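Local coordinates for protein beta-lactamase (Burkholderia cenocepacia, PDB 5E2G) that probably hydrolyses beta-lactams to substituted beta-amino acids, as a member of the class-C beta-lactamase family, at residues Ala75-Glu80 and Ile250-Thr255; Ser64-Ala69 and Leu230-Ala235. All blocks are in the same frame, centred on the assembly; numbering follows the deposited sequence.

Interaction 1: Ala75-Glu80 and Ile250-Thr255; sequences AQEGGE and IERTHT
Arg252 reaches across to Glu77 and Gln76, and these three residues make up the whole of this surface contact. Its chain runs extended from CG to NE, so that the end of the side chain lies beside the last helical turn of residues 75-77. Glu77 answers with a chain bent at chi2 (-55°), which carries the carboxylate toward the arginine although its CB points neither at the partner nor from it. OE1 of Glu77 stops 3.3 Å from Arg252 CD and 3.7 Å from Arg252 NE. The latter pair is a long salt bridge resting on charge alone, because the oxygen sits well out of the guanidinium plane and no N-H is aimed at it. In the fold, the C-terminal part of helix 64-77 lies beside the last part of helix 244-252. The former closes in a Schellman motif, with Gly79 at positive phi, Glu80 N bonded to Ala75 O at 2.9 Å and Gly79 N to Gln76 O, while a type I turn runs from Arg252 to Thr255. There Thr255 OG1 and Thr255 N both bond to Arg252 O, the hydroxyl at 2.8 Å. The Gln76 side chain, bent at chi2, crosses that of Arg252 at about a right angle, their flat ends nearly parallel (14°).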
ATOM      1  N   ALA A  75       9.801  13.857   2.330  1.00 21.09           N
ATOM      2  CA  ALA A  75      10.335  14.636   3.441  1.00 19.23           C
ATOM      3  C   ALA A  75      11.820  14.362   3.646  1.00 20.99           C
ATOM      4  O   ALA A  75      12.613  15.292   3.825  1.00 21.48           O
ATOM      5  CB  ALA A  75       9.553  14.328   4.718  1.00 16.84           C
ATOM      6  N   GLN A  76      12.217  13.088   3.613  1.00 21.40           N
ATOM      7  CA  GLN A  76      13.628  12.755   3.755  1.00 17.83           C
ATOM      8  C   GLN A  76      14.445  13.412   2.655  1.00 20.71           C
ATOM      9  O   GLN A  76      15.525  13.955   2.914  1.00 19.55           O
ATOM     10  CB  GLN A  76      13.802  11.234   3.744  1.00 17.96           C
ATOM     11  CG  GLN A  76      15.125  10.735   4.295  1.00 28.07           C
ATOM     12  CD  GLN A  76      16.227  10.757   3.261  1.00 43.68           C
ATOM     13  OE1 GLN A  76      15.966  10.635   2.064  1.00 53.74           O
ATOM     14  NE2 GLN A  76      17.469  10.923   3.710  1.00 44.79           N
ATOM     15  N   GLU A  77      13.918  13.403   1.422  1.00 21.10           N
ATOM     16  CA  GLU A  77      14.639  13.981   0.290  1.00 25.27           C
ATOM     17  C   GLU A  77      14.811  15.481   0.446  1.00 26.43           C
ATOM     18  O   GLU A  77      15.795  16.050  -0.042  1.00 30.79           O
ATOM     19  CB  GLU A  77      13.914  13.681  -1.025  1.00 29.58           C
ATOM     20  CG  GLU A  77      14.170  12.295  -1.607  1.00 34.39           C
ATOM     21  CD  GLU A  77      15.650  11.992  -1.808  1.00 37.08           C
ATOM     22  OE1 GLU A  77      16.162  11.093  -1.110  1.00 38.41           O
ATOM     23  OE2 GLU A  77      16.301  12.660  -2.648  1.00 36.30           O
ATOM     24  N   GLY A  78      13.869  16.142   1.101  1.00 22.28           N
ATOM     25  CA  GLY A  78      13.992  17.564   1.331  1.00 23.14           C
ATOM     26  C   GLY A  78      14.673  17.943   2.623  1.00 19.56           C
ATOM     27  O   GLY A  78      14.658  19.117   3.003  1.00 21.71           O
ATOM     28  N   GLY A  79      15.270  16.982   3.315  1.00 18.32           N
ATOM     29  CA  GLY A  79      15.951  17.265   4.560  1.00 18.62           C
ATOM     30  C   GLY A  79      15.048  17.552   5.732  1.00 21.15           C
ATOM     31  O   GLY A  79      15.537  17.985   6.779  1.00 23.93           O
ATOM     32  N   GLU A  80      13.740  17.333   5.598  1.00 20.52           N
ATOM     33  CA  GLU A  80      12.841  17.646   6.696  1.00 18.02           C
ATOM     34  C   GLU A  80      12.827  16.555   7.746  1.00 16.15           C
ATOM     35  O   GLU A  80      12.417  16.812   8.882  1.00 18.22           O
ATOM     36  CB  GLU A  80      11.445  17.902   6.151  1.00 19.13           C
ATOM     37  CG  GLU A  80      11.496  18.809   4.938  1.00 26.75           C
ATOM     38  CD  GLU A  80      10.137  19.259   4.485  1.00 38.33           C
ATOM     39  OE1 GLU A  80       9.423  19.884   5.297  1.00 38.40           O
ATOM     40  OE2 GLU A  80       9.780  18.982   3.317  1.00 47.27           O
ATOM     41  N   ILE A 250      10.261   8.559  -4.749  1.00 17.58           N
ATOM     42  CA  ILE A 250       9.519   7.350  -5.091  1.00 14.73           C
ATOM     43  C   ILE A 250      10.468   6.174  -5.268  1.00 13.95           C
ATOM     44  O   ILE A 250      10.222   5.075  -4.757  1.00 16.81           O
ATOM     45  CB  ILE A 250       8.670   7.580  -6.352  1.00 14.60           C
ATOM     46  CG1 ILE A 250       7.470   8.465  -6.029  1.00 14.31           C
ATOM     47  CG2 ILE A 250       8.202   6.254  -6.922  1.00 17.04           C
ATOM     48  CD1 ILE A 250       6.715   8.918  -7.257  1.00 14.88           C
ATOM     49  N   GLU A 251      11.565   6.379  -5.998  1.00 15.06           N
ATOM     50  CA  GLU A 251      12.480   5.266  -6.228  1.00 19.48           C
ATOM     51  C   GLU A 251      13.084   4.777  -4.916  1.00 16.96           C
ATOM     52  O   GLU A 251      13.250   3.569  -4.712  1.00 17.31           O
ATOM     53  CB  GLU A 251      13.580   5.657  -7.216  1.00 20.61           C
ATOM     54  CG  GLU A 251      14.337   4.439  -7.728  1.00 27.48           C
ATOM     55  CD  GLU A 251      15.444   4.767  -8.720  1.00 37.76           C
ATOM     56  OE1 GLU A 251      15.765   5.964  -8.893  1.00 46.61           O
ATOM     57  OE2 GLU A 251      15.996   3.822  -9.327  1.00 36.00           O
ATOM     58  N   ARG A 252      13.366   5.698  -3.992  1.00 13.94           N
ATOM     59  CA  ARG A 252      14.006   5.342  -2.736  1.00 12.75           C
ATOM     60  C   ARG A 252      13.112   4.505  -1.827  1.00 15.71           C
ATOM     61  O   ARG A 252      13.632   3.826  -0.939  1.00 15.88           O
ATOM     62  CB  ARG A 252      14.457   6.611  -2.027  1.00 20.18           C
ATOM     63  CG  ARG A 252      15.784   6.481  -1.334  1.00 29.30           C
ATOM     64  CD  ARG A 252      16.389   7.843  -1.069  1.00 33.89           C
ATOM     65  NE  ARG A 252      17.290   7.804   0.071  1.00 36.41           N
ATOM     66  CZ  ARG A 252      18.599   7.608  -0.020  1.00 49.40           C
ATOM     67  NH1 ARG A 252      19.335   7.583   1.082  1.00 58.81           N
ATOM     68  NH2 ARG A 252      19.172   7.436  -1.209  1.00 49.58           N
ATOM     69  N   THR A 253      11.787   4.514  -2.023  1.00 15.70           N
ATOM     70  CA  THR A 253      10.944   3.571  -1.287  1.00 12.07           C
ATOM     71  C   THR A 253      11.164   2.122  -1.725  1.00 12.71           C
ATOM     72  O   THR A 253      10.585   1.214  -1.116  1.00 13.33           O
ATOM     73  CB  THR A 253       9.458   3.901  -1.446  1.00 11.70           C
ATOM     74  OG1 THR A 253       9.036   3.527  -2.761  1.00 13.27           O
ATOM     75  CG2 THR A 253       9.185   5.387  -1.214  1.00 14.48           C
ATOM     76  N   HIS A 254      11.957   1.888  -2.772  1.00 12.07           N
ATOM     77  CA  HIS A 254      12.306   0.544  -3.216  1.00 13.68           C
ATOM     78  C   HIS A 254      13.608   0.049  -2.606  1.00 14.64           C
ATOM     79  O   HIS A 254      14.109  -1.003  -3.018  1.00 15.51           O
ATOM     80  CB  HIS A 254      12.440   0.480  -4.744  1.00 13.82           C
ATOM     81  CG  HIS A 254      11.238   0.965  -5.496  1.00 15.33           C
ATOM     82  ND1 HIS A 254      11.194   0.996  -6.873  1.00 16.34           N
ATOM     83  CD2 HIS A 254      10.048   1.447  -5.072  1.00 15.99           C
ATOM     84  CE1 HIS A 254      10.031   1.478  -7.265  1.00 15.38           C
ATOM     85  NE2 HIS A 254       9.317   1.762  -6.192  1.00 15.25           N
ATOM     86  N   THR A 255      14.185   0.805  -1.677  1.00 13.20           N
ATOM     87  CA  THR A 255      15.399   0.389  -0.988  1.00 14.54           C
ATOM     88  C   THR A 255      15.110  -0.839  -0.132  1.00 13.00           C
ATOM     89  O   THR A 255      14.134  -0.855   0.615  1.00 11.54           O
ATOM     90  CB  THR A 255      15.908   1.544  -0.121  1.00 15.69           C
ATOM     91  OG1 THR A 255      16.230   2.662  -0.958  1.00 18.18           O
ATOM     92  CG2 THR A 255      17.131   1.135   0.688  1.00 13.96           C
TER

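Interaction 2: Ser64-Ala69 and Leu230-Ala235; sequences SKTLTA and LRFVQA
Two helical segments, 64-69 and 230-235, come nearest at Leu67 and Phe232, whose CA atoms are 8.8 Å apart, and each is held by its own helical hydrogen bonds, such as Ala69 N to Lys65 O at 2.9 Å. The spacing is bridged mainly by a single aromatic side chain, that of Phe232: with CG anti to the backbone N (chi1 -174°), the ring is carried off its own helix toward helix 64-77. Leu67 meets it over one face. Its CD2 methyl sits almost exactly above the middle of the ring, 3.6 Å from the centroid of Phe232 and 10° off the normal, a CH-pi contact in which the methyl lies at similar distances from all six ring carbons. Thr66 approaches from another direction, at the ring's edge and near its plane, where OG1 of Thr66 is 3.5 Å from Phe232 CE2. That hydroxyl is hydrogen-bonded to Val63 O, three residues earlier, which satisfies it locally while it packs against the aromatic edge. Face and edge contacts together would limit rotation of the ring. Met172 and Leu176 of helix 168-180 extend the packing round Leu67, and Trp269 does so at Thr66; all three residues that touch across the contact are buried. Lys65, next to Thr66, makes weak hydrogen bonds to Ser62 OG and Asn150 OD1. With Ser62 it fits the SxxK pattern, so Phe232 packs on the helix at whose start this probable motif lies, as in serine beta-lactamases and penicillin-binding proteins.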
ATOM      1  N   SER A  64      -2.589   1.801   1.136  1.00 17.28           N
ATOM      2  CA  SER A  64      -2.458   3.191   1.567  1.00 17.38           C
ATOM      3  C   SER A  64      -1.055   3.484   2.078  1.00 13.95           C
ATOM      4  O   SER A  64      -0.495   4.545   1.803  1.00 15.09           O
ATOM      5  CB  SER A  64      -3.481   3.500   2.665  1.00 18.10           C
ATOM      6  OG  SER A  64      -4.808   3.240   2.254  1.00 16.54           O
ATOM      7  N   LYS A  65      -0.465   2.540   2.808  1.00 14.59           N
ATOM      8  CA  LYS A  65       0.849   2.748   3.405  1.00 17.03           C
ATOM      9  C   LYS A  65       1.949   2.962   2.366  1.00 14.05           C
ATOM     10  O   LYS A  65       2.995   3.523   2.702  1.00 13.05           O
ATOM     11  CB  LYS A  65       1.198   1.561   4.294  1.00 20.43           C
ATOM     12  CG  LYS A  65       0.081   1.118   5.220  1.00 27.06           C
ATOM     13  CD  LYS A  65       0.361  -0.278   5.795  1.00 35.28           C
ATOM     14  CE  LYS A  65      -0.679  -0.685   6.851  1.00 39.51           C
ATOM     15  NZ  LYS A  65      -0.356  -2.001   7.476  1.00 38.02           N
ATOM     16  N   THR A  66       1.755   2.524   1.119  1.00 13.32           N
ATOM     17  CA  THR A  66       2.765   2.825   0.111  1.00 14.41           C
ATOM     18  C   THR A  66       2.796   4.315  -0.202  1.00 17.31           C
ATOM     19  O   THR A  66       3.866   4.859  -0.492  1.00 17.68           O
ATOM     20  CB  THR A  66       2.541   2.014  -1.174  1.00 11.37           C
ATOM     21  OG1 THR A  66       1.291   2.354  -1.777  1.00 11.63           O
ATOM     22  CG2 THR A  66       2.577   0.519  -0.878  1.00 18.03           C
ATOM     23  N   LEU A  67       1.645   4.993  -0.122  1.00 15.18           N
ATOM     24  CA  LEU A  67       1.619   6.430  -0.378  1.00 15.36           C
ATOM     25  C   LEU A  67       2.168   7.206   0.805  1.00 14.22           C
ATOM     26  O   LEU A  67       2.893   8.190   0.626  1.00 14.73           O
ATOM     27  CB  LEU A  67       0.194   6.876  -0.708  1.00 15.79           C
ATOM     28  CG  LEU A  67      -0.290   6.302  -2.043  1.00 19.47           C
ATOM     29  CD1 LEU A  67      -1.798   6.093  -2.047  1.00 23.18           C
ATOM     30  CD2 LEU A  67       0.139   7.206  -3.186  1.00 18.78           C
ATOM     31  N   THR A  68       1.840   6.762   2.018  1.00 15.91           N
ATOM     32  CA  THR A  68       2.458   7.323   3.214  1.00 17.66           C
ATOM     33  C   THR A  68       3.977   7.191   3.164  1.00 16.37           C
ATOM     34  O   THR A  68       4.701   8.146   3.462  1.00 15.35           O
ATOM     35  CB  THR A  68       1.897   6.629   4.452  1.00 19.99           C
ATOM     36  OG1 THR A  68       0.471   6.770   4.470  1.00 22.46           O
ATOM     37  CG2 THR A  68       2.471   7.249   5.707  1.00 22.36           C
ATOM     38  N   ALA A  69       4.478   6.010   2.788  1.00 15.15           N
ATOM     39  CA  ALA A  69       5.921   5.821   2.667  1.00 13.98           C
ATOM     40  C   ALA A  69       6.524   6.786   1.655  1.00 15.07           C
ATOM     41  O   ALA A  69       7.622   7.310   1.862  1.00 14.42           O
ATOM     42  CB  ALA A  69       6.227   4.378   2.271  1.00 12.70           C
ATOM     43  N   LEU A 230      -3.043   2.946 -10.820  1.00 18.37           N
ATOM     44  CA  LEU A 230      -2.189   2.578 -11.941  1.00 20.00           C
ATOM     45  C   LEU A 230      -1.174   3.673 -12.234  1.00 17.02           C
ATOM     46  O   LEU A 230      -0.007   3.388 -12.519  1.00 16.27           O
ATOM     47  CB  LEU A 230      -3.046   2.294 -13.174  1.00 16.25           C
ATOM     48  CG  LEU A 230      -2.315   1.608 -14.326  1.00 19.08           C
ATOM     49  CD1 LEU A 230      -1.690   0.295 -13.835  1.00 19.13           C
ATOM     50  CD2 LEU A 230      -3.274   1.378 -15.486  1.00 19.18           C
ATOM     51  N   ARG A 231      -1.605   4.936 -12.182  1.00 17.25           N
ATOM     52  CA  ARG A 231      -0.686   6.036 -12.454  1.00 16.36           C
ATOM     53  C   ARG A 231       0.435   6.073 -11.423  1.00 15.18           C
ATOM     54  O   ARG A 231       1.586   6.371 -11.755  1.00 19.56           O
ATOM     55  CB  ARG A 231      -1.458   7.352 -12.492  1.00 18.55           C
ATOM     56  CG  ARG A 231      -0.666   8.506 -13.047  1.00 20.21           C
ATOM     57  CD  ARG A 231      -1.546   9.704 -13.373  1.00 20.39           C
ATOM     58  NE  ARG A 231      -0.744  10.811 -13.897  1.00 20.92           N
ATOM     59  CZ  ARG A 231      -0.335  10.906 -15.159  1.00 20.49           C
ATOM     60  NH1 ARG A 231      -0.655   9.968 -16.031  1.00 20.37           N
ATOM     61  NH2 ARG A 231       0.395  11.939 -15.550  1.00 22.07           N
ATOM     62  N   PHE A 232       0.117   5.748 -10.169  1.00 17.12           N
ATOM     63  CA  PHE A 232       1.139   5.613  -9.134  1.00 14.12           C
ATOM     64  C   PHE A 232       2.138   4.510  -9.483  1.00 16.44           C
ATOM     65  O   PHE A 232       3.354   4.698  -9.363  1.00 14.69           O
ATOM     66  CB  PHE A 232       0.449   5.345  -7.800  1.00 13.77           C
ATOM     67  CG  PHE A 232       1.369   5.316  -6.605  1.00 13.29           C
ATOM     68  CD1 PHE A 232       2.314   6.308  -6.401  1.00 14.71           C
ATOM     69  CD2 PHE A 232       1.241   4.323  -5.653  1.00 16.39           C
ATOM     70  CE1 PHE A 232       3.145   6.288  -5.285  1.00 15.72           C
ATOM     71  CE2 PHE A 232       2.072   4.294  -4.527  1.00 14.05           C
ATOM     72  CZ  PHE A 232       3.020   5.282  -4.348  1.00 16.34           C
ATOM     73  N   VAL A 233       1.641   3.358  -9.945  1.00 18.71           N
ATOM     74  CA  VAL A 233       2.517   2.275 -10.395  1.00 17.85           C
ATOM     75  C   VAL A 233       3.428   2.751 -11.521  1.00 16.15           C
ATOM     76  O   VAL A 233       4.626   2.449 -11.536  1.00 17.42           O
ATOM     77  CB  VAL A 233       1.673   1.057 -10.821  1.00 16.64           C
ATOM     78  CG1 VAL A 233       2.521   0.026 -11.566  1.00 14.98           C
ATOM     79  CG2 VAL A 233       1.005   0.432  -9.602  1.00 17.56           C
ATOM     80  N   GLN A 234       2.885   3.520 -12.464  1.00 16.12           N
ATOM     81  CA  GLN A 234       3.725   4.080 -13.518  1.00 19.53           C
ATOM     82  C   GLN A 234       4.795   4.985 -12.936  1.00 18.69           C
ATOM     83  O   GLN A 234       5.959   4.920 -13.347  1.00 19.55           O
ATOM     84  CB  GLN A 234       2.885   4.862 -14.527  1.00 24.05           C
ATOM     85  CG  GLN A 234       1.883   4.047 -15.311  1.00 25.37           C
ATOM     86  CD  GLN A 234       1.124   4.902 -16.311  1.00 29.39           C
ATOM     87  OE1 GLN A 234       0.035   5.396 -16.019  1.00 28.58           O
ATOM     88  NE2 GLN A 234       1.706   5.093 -17.492  1.00 32.02           N
ATOM     89  N   ALA A 235       4.418   5.832 -11.977  1.00 15.02           N
ATOM     90  CA  ALA A 235       5.389   6.709 -11.329  1.00 16.88           C
ATOM     91  C   ALA A 235       6.484   5.903 -10.631  1.00 17.76           C
ATOM     92  O   ALA A 235       7.662   6.281 -10.660  1.00 18.37           O
ATOM     93  CB  ALA A 235       4.680   7.637 -10.346  1.00 14.69           C
TER

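Overall arrangement
Interactions 1 and 2 lie along one helix, 64-77: interaction 2 uses its beginning, deep in the chain, and interaction 1 its end, at the surface, with centres about 13 Å apart. The partners come from helices 226-235 and 244-252, which follow each other in sequence, so the segments alternate along the chain as 64-69, 75-80, 230-235 and 250-255. The two contacts also touch directly, Ile250 CG2 packing at 3.8 Å from Ala235 O. The helix bearing the SxxK pattern is thus packed near both ends by two consecutive helices about 150 residues or more further on, tying distant parts of the beta-lactamase fold together.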